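Local coordinates for nuclear and cytoplasmic polyadenylated RNA-binding protein PUB1 (Saccharomyces cerevisiae, PDB 3MD1) that binds polyadenylated RNA, preferring poly(U), and T-rich single-stranded DNA, and is represented here by its second RRM domain, at residues 20-25 with 71-76; 16-21 with 46-51. One frame throughout, in Å; residues are numbered along the deposited sequence. Where two conformers were deposited one is given.

Interaction 1 (20-25 with 71-76)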
ATOM      1  N   ASN A  20       8.480   0.542  -4.864  1.00 16.15           N
ATOM      2  CA  ASN A  20       9.159   1.723  -5.408  1.00 16.80           C
ATOM      3  C   ASN A  20       8.467   3.032  -5.014  1.00 16.22           C
ATOM      4  O   ASN A  20       9.124   4.072  -4.876  1.00 16.50           O
ATOM      5  CB  ASN A  20       9.277   1.634  -6.931  1.00 16.89           C
ATOM      6  CG  ASN A  20      10.433   0.747  -7.393  1.00 18.88           C
ATOM      7  OD1 ASN A  20      11.256   0.287  -6.593  1.00 20.89           O
ATOM      8  ND2 ASN A  20      10.498   0.508  -8.697  1.00 20.07           N
ATOM      9  N   ALA A  21       7.144   2.971  -4.829  1.00 15.92           N
ATOM     10  CA  ALA A  21       6.353   4.149  -4.471  1.00 15.24           C
ATOM     11  C   ALA A  21       6.522   4.543  -3.004  1.00 14.97           C
ATOM     12  O   ALA A  21       6.325   5.712  -2.659  1.00 15.77           O
ATOM     13  CB  ALA A  21       4.890   3.931  -4.808  1.00 15.70           C
ATOM     14  N   PHE A  22       6.917   3.593  -2.153  1.00 14.07           N
ATOM     15  CA  PHE A  22       7.043   3.857  -0.706  1.00 14.07           C
ATOM     16  C   PHE A  22       8.425   3.657  -0.070  1.00 14.77           C
ATOM     17  O   PHE A  22       8.628   4.076   1.076  1.00 13.98           O
ATOM     18  CB  PHE A  22       5.992   3.050   0.076  1.00 13.87           C
ATOM     19  CG  PHE A  22       4.576   3.502  -0.165  1.00 12.11           C
ATOM     20  CD1 PHE A  22       3.845   2.995  -1.238  1.00 11.26           C
ATOM     21  CD2 PHE A  22       3.970   4.432   0.688  1.00 10.37           C
ATOM     22  CE1 PHE A  22       2.527   3.404  -1.470  1.00  9.45           C
ATOM     23  CE2 PHE A  22       2.661   4.855   0.461  1.00 10.25           C
ATOM     24  CZ  PHE A  22       1.930   4.332  -0.622  1.00  9.49           C
ATOM     25  N   LYS A  23       9.331   3.004  -0.815  1.00 15.02           N
ATOM     26  CA  LYS A  23      10.692   2.587  -0.400  1.00 16.95           C
ATOM     27  C   LYS A  23      11.476   3.606   0.434  1.00 16.83           C
ATOM     28  O   LYS A  23      12.190   3.249   1.381  1.00 17.32           O
ATOM     29  CB  LYS A  23      11.543   2.294  -1.653  1.00 17.27           C
ATOM     30  CG  LYS A  23      11.741   0.839  -2.002  1.00 19.71           C
ATOM     31  CD  LYS A  23      13.133   0.587  -2.590  1.00 21.20           C
ATOM     32  CE  LYS A  23      13.205   0.741  -4.112  1.00 22.37           C
ATOM     33  NZ  LYS A  23      13.251   2.158  -4.569  1.00 22.17           N
ATOM     34  N   ASP A  24      11.359   4.873   0.063  1.00 17.28           N
ATOM     35  CA  ASP A  24      12.236   5.901   0.613  1.00 17.32           C
ATOM     36  C   ASP A  24      11.659   6.699   1.781  1.00 16.97           C
ATOM     37  O   ASP A  24      12.316   7.582   2.331  1.00 16.97           O
ATOM     38  CB  ASP A  24      12.724   6.816  -0.509  1.00 17.92           C
ATOM     39  CG  ASP A  24      13.520   6.065  -1.566  1.00 19.06           C
ATOM     40  OD1 ASP A  24      14.449   5.308  -1.203  1.00 20.69           O
ATOM     41  OD2 ASP A  24      13.215   6.224  -2.766  1.00 20.01           O
ATOM     42  N   PHE A  25      10.433   6.384   2.178  1.00 16.52           N
ATOM     43  CA  PHE A  25       9.846   7.046   3.326  1.00 16.15           C
ATOM     44  C   PHE A  25      10.515   6.591   4.612  1.00 16.91           C
ATOM     45  O   PHE A  25      10.825   5.398   4.749  1.00 17.02           O
ATOM     46  CB  PHE A  25       8.344   6.787   3.385  1.00 15.87           C
ATOM     47  CG  PHE A  25       7.565   7.623   2.419  1.00 14.48           C
ATOM     48  CD1 PHE A  25       7.217   8.930   2.739  1.00 14.19           C
ATOM     49  CD2 PHE A  25       7.171   7.111   1.185  1.00 13.76           C
ATOM     50  CE1 PHE A  25       6.508   9.720   1.835  1.00 13.51           C
ATOM     51  CE2 PHE A  25       6.441   7.892   0.289  1.00 13.08           C
ATOM     52  CZ  PHE A  25       6.119   9.206   0.616  1.00 12.86           C
ATOM     53  N   ARG A  71      -4.080   5.753 -11.141  1.00 11.00           N
ATOM     54  CA  ARG A  71      -5.124   5.579 -10.135  1.00 10.31           C
ATOM     55  C   ARG A  71      -4.752   6.230  -8.807  1.00  8.95           C
ATOM     56  O   ARG A  71      -3.622   6.053  -8.326  1.00  8.55           O
ATOM     57  CB  ARG A  71      -5.393   4.089  -9.908  1.00 10.73           C
ATOM     58  CG  ARG A  71      -5.929   3.341 -11.134  1.00 12.14           C
ATOM     59  CD  ARG A  71      -7.450   3.408 -11.262  1.00 13.52           C
ATOM     60  NE  ARG A  71      -8.121   2.567 -10.265  1.00 13.83           N
ATOM     61  CZ  ARG A  71      -8.280   1.248 -10.378  1.00 13.11           C
ATOM     62  NH1 ARG A  71      -8.895   0.573  -9.418  1.00  9.51           N
ATOM     63  NH2 ARG A  71      -7.832   0.604 -11.457  1.00 12.55           N
ATOM     64  N   PRO A  72      -5.706   6.960  -8.194  1.00  8.10           N
ATOM     65  CA  PRO A  72      -5.407   7.602  -6.913  1.00  7.65           C
ATOM     66  C   PRO A  72      -5.274   6.586  -5.782  1.00  6.36           C
ATOM     67  O   PRO A  72      -6.135   5.734  -5.607  1.00  6.44           O
ATOM     68  CB  PRO A  72      -6.604   8.531  -6.671  1.00  7.01           C
ATOM     69  CG  PRO A  72      -7.689   8.042  -7.571  1.00  8.19           C
ATOM     70  CD  PRO A  72      -7.054   7.273  -8.696  1.00  8.14           C
ATOM     71  N   LEU A  73      -4.188   6.689  -5.024  1.00  6.29           N
ATOM     72  CA  LEU A  73      -3.985   5.816  -3.879  1.00  5.49           C
ATOM     73  C   LEU A  73      -5.018   6.116  -2.808  1.00  5.89           C
ATOM     74  O   LEU A  73      -5.233   7.282  -2.451  1.00  5.83           O
ATOM     75  CB  LEU A  73      -2.578   6.016  -3.305  1.00  6.09           C
ATOM     76  CG  LEU A  73      -1.430   5.591  -4.232  1.00  5.61           C
ATOM     77  CD1 LEU A  73      -0.138   6.273  -3.796  1.00  5.68           C
ATOM     78  CD2 LEU A  73      -1.270   4.070  -4.274  1.00  7.16           C
ATOM     79  N   ARG A  74      -5.639   5.064  -2.283  1.00  5.66           N
ATOM     80  CA  ARG A  74      -6.641   5.199  -1.222  1.00  5.95           C
ATOM     81  C   ARG A  74      -6.105   4.516   0.013  1.00  5.21           C
ATOM     82  O   ARG A  74      -6.126   3.292   0.106  1.00  5.35           O
ATOM     83  CB  ARG A  74      -7.973   4.562  -1.639  1.00  6.20           C
ATOM     84  CG  ARG A  74      -8.572   5.156  -2.874  1.00  8.52           C
ATOM     85  CD  ARG A  74      -8.856   6.619  -2.709  1.00 12.18           C
ATOM     86  NE  ARG A  74      -9.458   7.168  -3.923  1.00 16.13           N
ATOM     87  CZ  ARG A  74      -9.426   8.453  -4.272  1.00 17.37           C
ATOM     88  NH1 ARG A  74      -8.800   9.352  -3.517  1.00 17.07           N
ATOM     89  NH2 ARG A  74     -10.012   8.842  -5.402  1.00 16.52           N
ATOM     90  N   ILE A  75      -5.631   5.299   0.963  1.00  5.15           N
ATOM     91  CA  ILE A  75      -4.792   4.776   2.021  1.00  5.83           C
ATOM     92  C   ILE A  75      -5.452   4.909   3.386  1.00  6.62           C
ATOM     93  O   ILE A  75      -6.043   5.948   3.699  1.00  6.58           O
ATOM     94  CB  ILE A  75      -3.395   5.486   2.009  1.00  5.52           C
ATOM     95  CG1 ILE A  75      -2.776   5.448   0.608  1.00  5.03           C
ATOM     96  CG2 ILE A  75      -2.453   4.814   2.995  1.00  6.15           C
ATOM     97  CD1 ILE A  75      -1.512   6.309   0.467  1.00  5.92           C
ATOM     98  N   ASN A  76      -5.364   3.850   4.187  0.50  7.16           N
ATOM     99  CA  ASN A  76      -5.818   3.895   5.575  0.50  7.72           C
ATOM    100  C   ASN A  76      -4.975   2.985   6.448  0.50  8.32           C
ATOM    101  O   ASN A  76      -4.146   2.229   5.943  0.50  8.34           O
ATOM    102  CB  ASN A  76      -7.313   3.564   5.690  0.50  7.96           C
ATOM    103  CG  ASN A  76      -7.664   2.207   5.114  0.50  8.28           C
ATOM    104  OD1 ASN A  76      -8.224   2.115   4.027  0.50 10.74           O
ATOM    105  ND2 ASN A  76      -7.349   1.148   5.845  0.50 11.59           N
TER
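The ring of Phe22 meets strand 71-77 with its far end, at CZ. Ile75 CD1 lies at the ring's edge, close to the plane, 4.1 Å from Phe22 CZ, while Leu73 CD1 comes in obliquely and reaches the same CZ at 4.3 Å. One para carbon therefore receives two methyl ends. The ring of Phe25 has Ala21 O and Phe22 CA in plane at its edge, and its side chain also touches Ser62 and Met63 of helix 53-63.

Phe22 and Ile75 approach from opposite directions, the ring coming from helix 15-22 and the isoleucine rising from the sheet. The ring is delivered by a first torsion that sets CG beside the backbone N and opposite the carbonyl carbon (chi1 -68°). In Ile75 it is the CG1 branch that takes this position, and its extended end (chi2 171°) carries CD1 outward to the ring.

A type I turn runs from Phe22 to Phe25, closed by Phe25 N bonding to Phe22 O at 3.1 Å. The two strand residues that reach Phe22 alternate with Arg74, which belongs to the other side of the sheet, where one face of its guanidinium has Pro72 CB against it, offset toward the rim. Val6 of the neighbouring strand and Met63 of helix 53-63 also touch Phe22, placing it in the hydrophobic core between the sheet and both helices of the RRM.

No hydrogen bond or salt bridge crosses between the segments. Three buried apolar side chains meet at van der Waals distances, so the attraction comes from dispersion and the exclusion of water, with shape rather than directed bonding setting the fit.

Interaction 2 (16-21 with 46-51)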
ATOM      1  N   GLU A  16       7.004  -4.861  -7.025  1.00 12.63           N
ATOM      2  CA  GLU A  16       8.071  -3.925  -7.395  1.00 13.06           C
ATOM      3  C   GLU A  16       7.569  -2.485  -7.527  1.00 13.17           C
ATOM      4  O   GLU A  16       8.175  -1.557  -6.989  1.00 13.62           O
ATOM      5  CB  GLU A  16       8.762  -4.373  -8.685  1.00 12.89           C
ATOM      6  CG  GLU A  16       9.972  -3.539  -9.088  1.00 14.09           C
ATOM      7  CD  GLU A  16      10.503  -3.919 -10.458  0.60 14.95           C
ATOM      8  OE1 GLU A  16      11.225  -3.102 -11.066  0.60 15.51           O
ATOM      9  OE2 GLU A  16      10.195  -5.035 -10.929  0.60 15.38           O
ATOM     10  N   THR A  17       6.454  -2.314  -8.236  1.00 13.51           N
ATOM     11  CA  THR A  17       5.839  -1.002  -8.430  1.00 13.61           C
ATOM     12  C   THR A  17       5.390  -0.372  -7.106  1.00 13.60           C
ATOM     13  O   THR A  17       5.687   0.798  -6.822  1.00 13.17           O
ATOM     14  CB  THR A  17       4.678  -1.078  -9.467  1.00 13.48           C
ATOM     15  OG1 THR A  17       5.197  -1.559 -10.721  1.00 14.50           O
ATOM     16  CG2 THR A  17       4.050   0.302  -9.684  1.00 13.86           C
ATOM     17  N   LEU A  18       4.698  -1.156  -6.283  1.00 13.60           N
ATOM     18  CA  LEU A  18       4.224  -0.668  -4.990  1.00 13.34           C
ATOM     19  C   LEU A  18       5.391  -0.284  -4.073  1.00 14.13           C
ATOM     20  O   LEU A  18       5.403   0.805  -3.499  1.00 14.21           O
ATOM     21  CB  LEU A  18       3.298  -1.685  -4.318  1.00 13.32           C
ATOM     22  CG  LEU A  18       2.821  -1.269  -2.921  1.00 11.78           C
ATOM     23  CD1 LEU A  18       1.890  -0.038  -2.960  1.00 12.70           C
ATOM     24  CD2 LEU A  18       2.178  -2.444  -2.197  1.00 10.99           C
ATOM     25  N   ARG A  19       6.387  -1.165  -3.971  1.00 14.56           N
ATOM     26  CA  ARG A  19       7.570  -0.896  -3.138  1.00 15.34           C
ATOM     27  C   ARG A  19       8.317   0.357  -3.556  1.00 15.76           C
ATOM     28  O   ARG A  19       8.706   1.154  -2.704  1.00 15.97           O
ATOM     29  CB  ARG A  19       8.517  -2.088  -3.141  1.00 15.38           C
ATOM     30  CG  ARG A  19       7.997  -3.241  -2.326  1.00 15.81           C
ATOM     31  CD  ARG A  19       8.604  -4.533  -2.786  1.00 15.31           C
ATOM     32  NE  ARG A  19       8.019  -5.651  -2.061  1.00 16.28           N
ATOM     33  CZ  ARG A  19       8.231  -6.930  -2.341  1.00 15.27           C
ATOM     34  NH1 ARG A  19       9.020  -7.274  -3.356  1.00 15.60           N
ATOM     35  NH2 ARG A  19       7.642  -7.865  -1.606  1.00 14.52           N
ATOM     36  N   ASN A  20       8.480   0.542  -4.864  1.00 16.15           N
ATOM     37  CA  ASN A  20       9.159   1.723  -5.408  1.00 16.80           C
ATOM     38  C   ASN A  20       8.467   3.032  -5.014  1.00 16.22           C
ATOM     39  O   ASN A  20       9.124   4.072  -4.876  1.00 16.50           O
ATOM     40  CB  ASN A  20       9.277   1.634  -6.931  1.00 16.89           C
ATOM     41  CG  ASN A  20      10.433   0.747  -7.393  1.00 18.88           C
ATOM     42  OD1 ASN A  20      11.256   0.287  -6.593  1.00 20.89           O
ATOM     43  ND2 ASN A  20      10.498   0.508  -8.697  1.00 20.07           N
ATOM     44  N   ALA A  21       7.144   2.971  -4.829  1.00 15.92           N
ATOM     45  CA  ALA A  21       6.353   4.149  -4.471  1.00 15.24           C
ATOM     46  C   ALA A  21       6.522   4.543  -3.004  1.00 14.97           C
ATOM     47  O   ALA A  21       6.325   5.712  -2.659  1.00 15.77           O
ATOM     48  CB  ALA A  21       4.890   3.931  -4.808  1.00 15.70           C
ATOM     49  N   GLY A  46      -2.988  -3.432  -1.422  1.00  4.38           N
ATOM     50  CA  GLY A  46      -1.749  -3.947  -0.875  1.00  4.37           C
ATOM     51  C   GLY A  46      -1.490  -3.369   0.503  1.00  5.19           C
ATOM     52  O   GLY A  46      -2.292  -2.602   1.022  1.00  5.44           O
ATOM     53  N   PHE A  47      -0.352  -3.726   1.075  1.00  5.52           N
ATOM     54  CA  PHE A  47       0.065  -3.234   2.384  1.00  6.22           C
ATOM     55  C   PHE A  47       1.482  -2.684   2.342  1.00  6.87           C
ATOM     56  O   PHE A  47       2.332  -3.201   1.600  1.00  7.85           O
ATOM     57  CB  PHE A  47       0.040  -4.370   3.416  1.00  6.31           C
ATOM     58  CG  PHE A  47      -1.313  -4.935   3.664  1.00  6.57           C
ATOM     59  CD1 PHE A  47      -2.193  -4.306   4.529  1.00  6.86           C
ATOM     60  CD2 PHE A  47      -1.703  -6.119   3.040  1.00  6.20           C
ATOM     61  CE1 PHE A  47      -3.466  -4.835   4.761  1.00  7.45           C
ATOM     62  CE2 PHE A  47      -2.963  -6.649   3.261  1.00  6.73           C
ATOM     63  CZ  PHE A  47      -3.848  -6.006   4.124  1.00  7.58           C
ATOM     64  N   VAL A  48       1.733  -1.662   3.168  1.00  7.91           N
ATOM     65  CA  VAL A  48       3.074  -1.094   3.387  1.00  8.49           C
ATOM     66  C   VAL A  48       3.340  -0.988   4.903  1.00  9.22           C
ATOM     67  O   VAL A  48       2.505  -0.464   5.643  1.00  9.69           O
ATOM     68  CB  VAL A  48       3.231   0.281   2.699  1.00  8.88           C
ATOM     69  CG1 VAL A  48       4.633   0.830   2.955  1.00  8.63           C
ATOM     70  CG2 VAL A  48       3.008   0.144   1.200  1.00  7.76           C
ATOM     71  N   SER A  49       4.492  -1.501   5.344  0.50  9.98           N
ATOM     72  CA  SER A  49       4.835  -1.609   6.765  0.50 10.76           C
ATOM     73  C   SER A  49       5.918  -0.610   7.173  0.50 11.15           C
ATOM     74  O   SER A  49       6.803  -0.295   6.380  0.50 11.43           O
ATOM     75  CB  SER A  49       5.315  -3.032   7.087  0.50 10.87           C
ATOM     76  OG  SER A  49       5.514  -3.210   8.480  0.50 12.48           O
ATOM     77  N   PHE A  50       5.835  -0.133   8.418  1.00 11.30           N
ATOM     78  CA  PHE A  50       6.792   0.835   8.984  1.00 12.07           C
ATOM     79  C   PHE A  50       7.175   0.477  10.424  1.00 13.30           C
ATOM     80  O   PHE A  50       6.395  -0.163  11.145  1.00 12.94           O
ATOM     81  CB  PHE A  50       6.194   2.251   8.985  1.00 11.76           C
ATOM     82  CG  PHE A  50       5.892   2.798   7.611  1.00 11.15           C
ATOM     83  CD1 PHE A  50       4.721   2.447   6.941  1.00 13.13           C
ATOM     84  CD2 PHE A  50       6.770   3.688   6.997  1.00 11.96           C
ATOM     85  CE1 PHE A  50       4.455   2.950   5.669  1.00 10.37           C
ATOM     86  CE2 PHE A  50       6.498   4.207   5.727  1.00 10.84           C
ATOM     87  CZ  PHE A  50       5.342   3.832   5.065  1.00 12.28           C
ATOM     88  N   THR A  51       8.356   0.922  10.864  1.00 14.45           N
ATOM     89  CA  THR A  51       8.766   0.703  12.269  1.00 15.86           C
ATOM     90  C   THR A  51       8.082   1.679  13.230  1.00 16.50           C
ATOM     91  O   THR A  51       7.929   1.391  14.424  1.00 17.19           O
ATOM     92  CB  THR A  51      10.303   0.797  12.484  1.00 15.88           C
ATOM     93  OG1 THR A  51      10.748   2.141  12.274  1.00 18.20           O
ATOM     94  CG2 THR A  51      11.061  -0.145  11.570  1.00 15.86           C
TER
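In the βαββαβ fold of an RRM, the first helix packs across the back of the antiparallel sheet, and here Leu18 of helix 15-22 makes its contact with the inner strand 45-50. Its CG stands anti to the backbone N (chi1 177°), which sends the forked end out from the helix toward the strand. The two methyls then part company: CD1 meets Val48 CG2 at 4.3 Å, whereas CD2 lies over the backbone, 3.9 Å from Phe47 O and 4.4 Å from Gly46 CA. Gly46 has no side chain to stand between the leucine and the main chain. Phe47 contributes only backbone; its own side chain leaves from the opposite side of the strand.

The segments' axes approach to 9.7 Å and run 38° apart in direction, both broadly the same way. Gly46 and Val48 bond through their backbones to Val6 and Leu4 of strand 2-7, and Phe47 to His32 of strand 28-35. Leu18 also touches Val13 in the loop before its helix, while Arg19 NE, one residue on, hydrogen-bonds to Gly31 O on the edge strand 28-35.

In the fold
Both interactions belong to the buried core, and both fasten helix 15-22 to the same face of one sheet. Interaction 2 uses the middle of the helix and strand 45-50; interaction 1 uses the C-terminal end and strand 71-77, on the far side of strand 2-7. Their centres are about 7 Å apart, and they join directly, with Phe22 CD1 against Val48 CG2 at 3.8 Å and Phe25 CB against Phe50 CE2 at 3.9 Å. Neither relies on hydrogen bonds between its segments. The difference lies in the partners: an aromatic ring meeting aliphatic methyls in interaction 1, a leucine laid partly on bare main chain in interaction 2.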